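Local coordinates for SusD homolog (Bacteroides thetaiotaomicron, PDB 3EHM), which probably binds mucin O-glycans at the surface of a gut Bacteroides as a SusD-like lipoprotein, helping the bacterium use host glycans, at residues I39-Q53 / P255-E269. Sequence-based numbering, arbitrary orientation.
Sequences IGSPSLTTGPGNDLQ and PLLNSMLASVNEYNE
Leu52 and the selenomethionine Met260 form a buried apolar contact, a worked example of two loop-to-helix segments packed against each other. Leu52 CG lies anti to the backbone N (chi1 -172°), which brings CD2 to 3.5 Å from Met260 CG and, on another side, against the OG of Ser259, whose hydroxyl is hydrogen-bonded to Pro38 O. Farther along, Ile39 lays CD1 4.1 Å from Leu256 CD1, and Pro42 CG rests on Leu257 CB. Gly49 CA makes a CA-H...O contact with Ser259 O at 3.3 Å, and a CB at this position would run into Ala262 CB. The backbones are joined by a straight bond from Leu257 N to Gly40 O (2.9 Å, 170° at the hydrogen), while one water links Gly49 O, Ser259 O and Ser263 N. Asn258 OD1 accepts from Met260 N, a capping bond at the turn leading into helix 261-266. At the polar edge, the Tyr267 hydroxyl donates to Asn50 OD1 (2.7 Å), in the carbonyl plane on a lone pair, with amide and ring only 17° apart; the same hydroxyl accepts a weak hydrogen bond from Thr46 OG1. A phenylalanine in place of Tyr267 would probably leave Asn50 OD1 without this donor and its amide freer to turn. Helix 261-266 packs beside the first turns of helix 47-57 in the helix-rich SusD-like fold, of the tetratricopeptide-repeat clan.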
loop_
_atom_site.group_PDB
_atom_site.type_symbol
_atom_site.label_atom_id
_atom_site.label_comp_id
_atom_site.label_asym_id
_atom_site.label_seq_id
_atom_site.Cartn_x
_atom_site.Cartn_y
_atom_site.Cartn_z
ATOM N N ILE A 39 -1.657 12.144 -7.063
ATOM C CA ILE A 39 -2.972 12.670 -7.397
ATOM C C ILE A 39 -2.789 14.157 -7.674
ATOM O O ILE A 39 -1.887 14.789 -7.119
ATOM C CB ILE A 39 -3.986 12.475 -6.251
ATOM C CG1 ILE A 39 -5.388 12.851 -6.741
ATOM C CG2 ILE A 39 -3.596 13.323 -5.053
ATOM C CD1 ILE A 39 -6.503 12.417 -5.810
ATOM N N GLY A 40 -3.626 14.720 -8.536
ATOM C CA GLY A 40 -3.473 16.127 -8.846
ATOM C C GLY A 40 -4.714 16.811 -9.366
ATOM O O GLY A 40 -5.775 16.199 -9.503
ATOM N N SER A 41 -4.562 18.102 -9.646
ATOM C CA SER A 41 -5.631 18.946 -10.162
ATOM C C SER A 41 -6.224 18.399 -11.454
ATOM O O SER A 41 -5.515 17.821 -12.278
ATOM C CB SER A 41 -5.086 20.353 -10.414
ATOM O OG SER A 41 -5.999 21.128 -11.168
ATOM N N PRO A 42 -7.541 18.572 -11.647
ATOM C CA PRO A 42 -8.181 18.079 -12.871
ATOM C C PRO A 42 -7.507 18.677 -14.107
ATOM O O PRO A 42 -7.468 18.055 -15.169
ATOM C CB PRO A 42 -9.623 18.558 -12.722
ATOM C CG PRO A 42 -9.828 18.538 -11.238
ATOM C CD PRO A 42 -8.540 19.139 -10.722
ATOM N N SER A 43 -6.965 19.882 -13.957
ATOM C CA SER A 43 -6.311 20.560 -15.073
ATOM C C SER A 43 -5.049 19.850 -15.568
ATOM O O SER A 43 -4.585 20.117 -16.676
ATOM C CB SER A 43 -5.967 21.999 -14.692
ATOM O OG SER A 43 -4.935 22.033 -13.729
ATOM N N LEU A 44 -4.490 18.953 -14.763
ATOM C CA LEU A 44 -3.293 18.226 -15.179
ATOM C C LEU A 44 -3.660 16.917 -15.877
ATOM O O LEU A 44 -2.802 16.073 -16.138
ATOM C CB LEU A 44 -2.392 17.950 -13.972
ATOM C CG LEU A 44 -1.863 19.199 -13.261
ATOM C CD1 LEU A 44 -0.926 18.797 -12.135
ATOM C CD2 LEU A 44 -1.136 20.085 -14.269
ATOM N N THR A 45 -4.945 16.770 -16.176
ATOM C CA THR A 45 -5.488 15.588 -16.844
ATOM C C THR A 45 -4.917 14.233 -16.404
ATOM O O THR A 45 -5.055 13.849 -15.241
ATOM C CB THR A 45 -5.377 15.720 -18.390
ATOM O OG1 THR A 45 -4.002 15.781 -18.787
ATOM C CG2 THR A 45 -6.080 17.004 -18.858
ATOM N N THR A 46 -4.273 13.514 -17.322
ATOM C CA THR A 46 -3.741 12.182 -17.017
ATOM C C THR A 46 -2.371 12.105 -16.349
ATOM O O THR A 46 -1.913 11.010 -16.017
ATOM C CB THR A 46 -3.660 11.314 -18.293
ATOM O OG1 THR A 46 -2.782 11.943 -19.237
ATOM C CG2 THR A 46 -5.047 11.141 -18.922
ATOM N N GLY A 47 -1.716 13.245 -16.160
ATOM C CA GLY A 47 -0.397 13.244 -15.541
ATOM C C GLY A 47 -0.289 12.452 -14.246
ATOM O O GLY A 47 0.428 11.451 -14.184
ATOM N N PRO A 48 -0.983 12.880 -13.183
ATOM C CA PRO A 48 -0.921 12.164 -11.906
ATOM C C PRO A 48 -1.337 10.705 -12.052
ATOM O O PRO A 48 -0.862 9.842 -11.313
ATOM C CB PRO A 48 -1.872 12.962 -11.021
ATOM C CG PRO A 48 -1.716 14.360 -11.563
ATOM C CD PRO A 48 -1.756 14.126 -13.047
ATOM N N GLY A 49 -2.222 10.442 -13.010
ATOM C CA GLY A 49 -2.687 9.085 -13.255
ATOM C C GLY A 49 -1.583 8.194 -13.796
ATOM O O GLY A 49 -1.521 7.004 -13.473
ATOM N N ASN A 50 -0.710 8.752 -14.630
ATOM C CA ASN A 50 0.399 7.972 -15.158
ATOM C C ASN A 50 1.291 7.616 -13.967
ATOM O O ASN A 50 1.813 6.507 -13.879
ATOM C CB ASN A 50 1.221 8.772 -16.186
ATOM C CG ASN A 50 0.470 9.022 -17.491
ATOM O OD1 ASN A 50 -0.496 8.332 -17.813
ATOM N ND2 ASN A 50 0.935 10.007 -18.258
ATOM N N ASP A 51 1.448 8.561 -13.043
ATOM C CA ASP A 51 2.284 8.328 -11.867
ATOM C C ASP A 51 1.704 7.219 -10.985
ATOM O O ASP A 51 2.432 6.344 -10.524
ATOM C CB ASP A 51 2.420 9.609 -11.042
ATOM C CG ASP A 51 3.155 10.720 -11.779
ATOM O OD1 ASP A 51 3.227 11.835 -11.225
ATOM O OD2 ASP A 51 3.664 10.490 -12.895
ATOM N N LEU A 52 0.395 7.262 -10.752
ATOM C CA LEU A 52 -0.267 6.258 -9.916
ATOM C C LEU A 52 -0.156 4.864 -10.530
ATOM O O LEU A 52 -0.134 3.861 -9.816
ATOM C CB LEU A 52 -1.739 6.614 -9.721
ATOM C CG LEU A 52 -2.476 5.733 -8.709
ATOM C CD1 LEU A 52 -1.894 5.976 -7.318
ATOM C CD2 LEU A 52 -3.958 6.053 -8.728
ATOM N N GLN A 53 -0.100 4.801 -11.856
ATOM C CA GLN A 53 0.046 3.516 -12.537
ATOM C C GLN A 53 1.360 2.888 -12.095
ATOM O O GLN A 53 1.430 1.700 -11.757
ATOM C CB GLN A 53 0.090 3.709 -14.053
ATOM C CG GLN A 53 -1.242 3.563 -14.754
ATOM C CD GLN A 53 -1.084 3.449 -16.258
ATOM O OE1 GLN A 53 -1.945 2.894 -16.943
ATOM N NE2 GLN A 53 0.015 3.981 -16.781
ATOM N N PRO A 255 -8.880 21.576 -5.799
ATOM C CA PRO A 255 -9.669 20.627 -6.587
ATOM C C PRO A 255 -8.753 19.510 -7.078
ATOM O O PRO A 255 -7.607 19.763 -7.454
ATOM C CB PRO A 255 -10.197 21.487 -7.729
ATOM C CG PRO A 255 -10.354 22.838 -7.075
ATOM C CD PRO A 255 -9.067 22.952 -6.290
ATOM N N LEU A 256 -9.251 18.279 -7.064
ATOM C CA LEU A 256 -8.462 17.138 -7.510
ATOM C C LEU A 256 -9.268 16.171 -8.364
ATOM O O LEU A 256 -10.486 16.080 -8.244
ATOM C CB LEU A 256 -7.901 16.372 -6.307
ATOM C CG LEU A 256 -6.937 17.091 -5.361
ATOM C CD1 LEU A 256 -6.663 16.200 -4.160
ATOM C CD2 LEU A 256 -5.645 17.429 -6.085
ATOM N N LEU A 257 -8.563 15.453 -9.229
ATOM C CA LEU A 257 -9.164 14.450 -10.093
ATOM C C LEU A 257 -8.592 13.121 -9.612
ATOM O O LEU A 257 -7.381 12.910 -9.682
ATOM C CB LEU A 257 -8.755 14.680 -11.550
ATOM C CG LEU A 257 -9.250 13.634 -12.555
ATOM C CD1 LEU A 257 -10.778 13.652 -12.601
ATOM C CD2 LEU A 257 -8.664 13.924 -13.934
ATOM N N ASN A 258 -9.437 12.227 -9.112
ATOM C CA ASN A 258 -8.910 10.953 -8.643
ATOM C C ASN A 258 -8.018 10.387 -9.746
ATOM O O ASN A 258 -8.436 10.269 -10.898
ATOM C CB ASN A 258 -10.035 9.978 -8.311
ATOM C CG ASN A 258 -9.514 8.700 -7.697
ATOM O OD1 ASN A 258 -8.945 7.856 -8.386
ATOM N ND2 ASN A 258 -9.679 8.562 -6.387
ATOM N N SER A 259 -6.791 10.047 -9.377
ATOM C CA SER A 259 -5.803 9.549 -10.322
ATOM C C SER A 259 -5.955 8.124 -10.839
ATOM O O SER A 259 -5.144 7.674 -11.646
ATOM C CB SER A 259 -4.406 9.753 -9.733
ATOM O OG SER A 259 -4.417 9.516 -8.335
HETATM N N MSE A 260 -6.976 7.406 -10.382
HETATM C CA MSE A 260 -7.206 6.053 -10.880
HETATM C C MSE A 260 -8.013 6.118 -12.177
HETATM O O MSE A 260 -8.046 5.165 -12.952
HETATM C CB MSE A 260 -8.004 5.220 -9.872
HETATM C CG MSE A 260 -7.299 4.902 -8.581
HETATM SE SE MSE A 260 -8.478 3.809 -7.477
HETATM C CE MSE A 260 -8.457 2.214 -8.573
ATOM N N LEU A 261 -8.666 7.249 -12.416
ATOM C CA LEU A 261 -9.495 7.390 -13.608
ATOM C C LEU A 261 -8.770 7.224 -14.941
ATOM O O LEU A 261 -9.267 6.543 -15.839
ATOM C CB LEU A 261 -10.230 8.733 -13.576
ATOM C CG LEU A 261 -11.302 8.811 -12.485
ATOM C CD1 LEU A 261 -11.969 10.182 -12.505
ATOM C CD2 LEU A 261 -12.337 7.718 -12.719
ATOM N N ALA A 262 -7.601 7.838 -15.079
ATOM C CA ALA A 262 -6.850 7.727 -16.328
ATOM C C ALA A 262 -6.654 6.266 -16.749
ATOM O O ALA A 262 -6.984 5.889 -17.872
ATOM C CB ALA A 262 -5.498 8.416 -16.190
ATOM N N SER A 263 -6.130 5.439 -15.850
ATOM C CA SER A 263 -5.895 4.040 -16.190
ATOM C C SER A 263 -7.165 3.193 -16.286
ATOM O O SER A 263 -7.243 2.274 -17.103
ATOM C CB SER A 263 -4.928 3.404 -15.188
ATOM O OG SER A 263 -4.571 2.102 -15.618
ATOM N N VAL A 264 -8.163 3.497 -15.463
ATOM C CA VAL A 264 -9.408 2.734 -15.492
ATOM C C VAL A 264 -10.300 3.075 -16.686
ATOM O O VAL A 264 -10.760 2.178 -17.394
ATOM C CB VAL A 264 -10.237 2.942 -14.189
ATOM C CG1 VAL A 264 -11.633 2.344 -14.350
ATOM C CG2 VAL A 264 -9.530 2.283 -13.007
ATOM N N ASN A 265 -10.532 4.365 -16.920
ATOM C CA ASN A 265 -11.419 4.787 -18.003
ATOM C C ASN A 265 -10.779 5.325 -19.275
ATOM O O ASN A 265 -11.271 5.061 -20.371
ATOM C CB ASN A 265 -12.416 5.827 -17.486
ATOM C CG ASN A 265 -13.269 5.304 -16.351
ATOM O OD1 ASN A 265 -13.750 4.170 -16.390
ATOM N ND2 ASN A 265 -13.472 6.131 -15.338
ATOM N N GLU A 266 -9.702 6.090 -19.140
ATOM C CA GLU A 266 -9.048 6.659 -20.310
ATOM C C GLU A 266 -8.245 5.641 -21.108
ATOM O O GLU A 266 -8.448 5.485 -22.313
ATOM C CB GLU A 266 -8.135 7.814 -19.897
ATOM C CG GLU A 266 -8.861 9.015 -19.298
ATOM C CD GLU A 266 -9.945 9.571 -20.211
ATOM O OE1 GLU A 266 -9.714 9.658 -21.439
ATOM O OE2 GLU A 266 -11.026 9.933 -19.698
ATOM N N TYR A 267 -7.334 4.947 -20.436
ATOM C CA TYR A 267 -6.490 3.961 -21.100
ATOM C C TYR A 267 -7.114 2.566 -21.157
ATOM O O TYR A 267 -6.681 1.721 -21.948
ATOM C CB TYR A 267 -5.131 3.872 -20.394
ATOM C CG TYR A 267 -4.417 5.197 -20.208
ATOM C CD1 TYR A 267 -4.438 6.177 -21.201
ATOM C CD2 TYR A 267 -3.677 5.450 -19.052
ATOM C CE1 TYR A 267 -3.738 7.379 -21.045
ATOM C CE2 TYR A 267 -2.972 6.644 -18.888
ATOM C CZ TYR A 267 -3.006 7.603 -19.888
ATOM O OH TYR A 267 -2.291 8.772 -19.736
ATOM N N ASN A 268 -8.120 2.328 -20.314
ATOM C CA ASN A 268 -8.792 1.034 -20.263
ATOM C C ASN A 268 -7.790 -0.065 -19.941
ATOM O O ASN A 268 -7.828 -1.150 -20.530
ATOM C CB ASN A 268 -9.470 0.741 -21.602
ATOM C CG ASN A 268 -10.669 1.623 -21.843
ATOM O OD1 ASN A 268 -10.749 2.327 -22.852
ATOM N ND2 ASN A 268 -11.611 1.596 -20.911
ATOM N N GLU A 269 -6.903 0.220 -18.993
ATOM C CA GLU A 269 -5.866 -0.727 -18.612
ATOM C C GLU A 269 -6.015 -1.323 -17.213
ATOM O O GLU A 269 -5.560 -2.433 -16.966
ATOM C CB GLU A 269 -4.486 -0.066 -18.764
ATOM C CG GLU A 269 -4.212 0.414 -20.198
ATOM C CD GLU A 269 -2.885 1.142 -20.364
ATOM O OE1 GLU A 269 -2.522 1.950 -19.483
ATOM O OE2 GLU A 269 -2.211 0.916 -21.392
HETATM O O HOH W 1 -5.012 13.216 -10.846
HETATM O O HOH W 2 -4.350 6.082 -13.593
#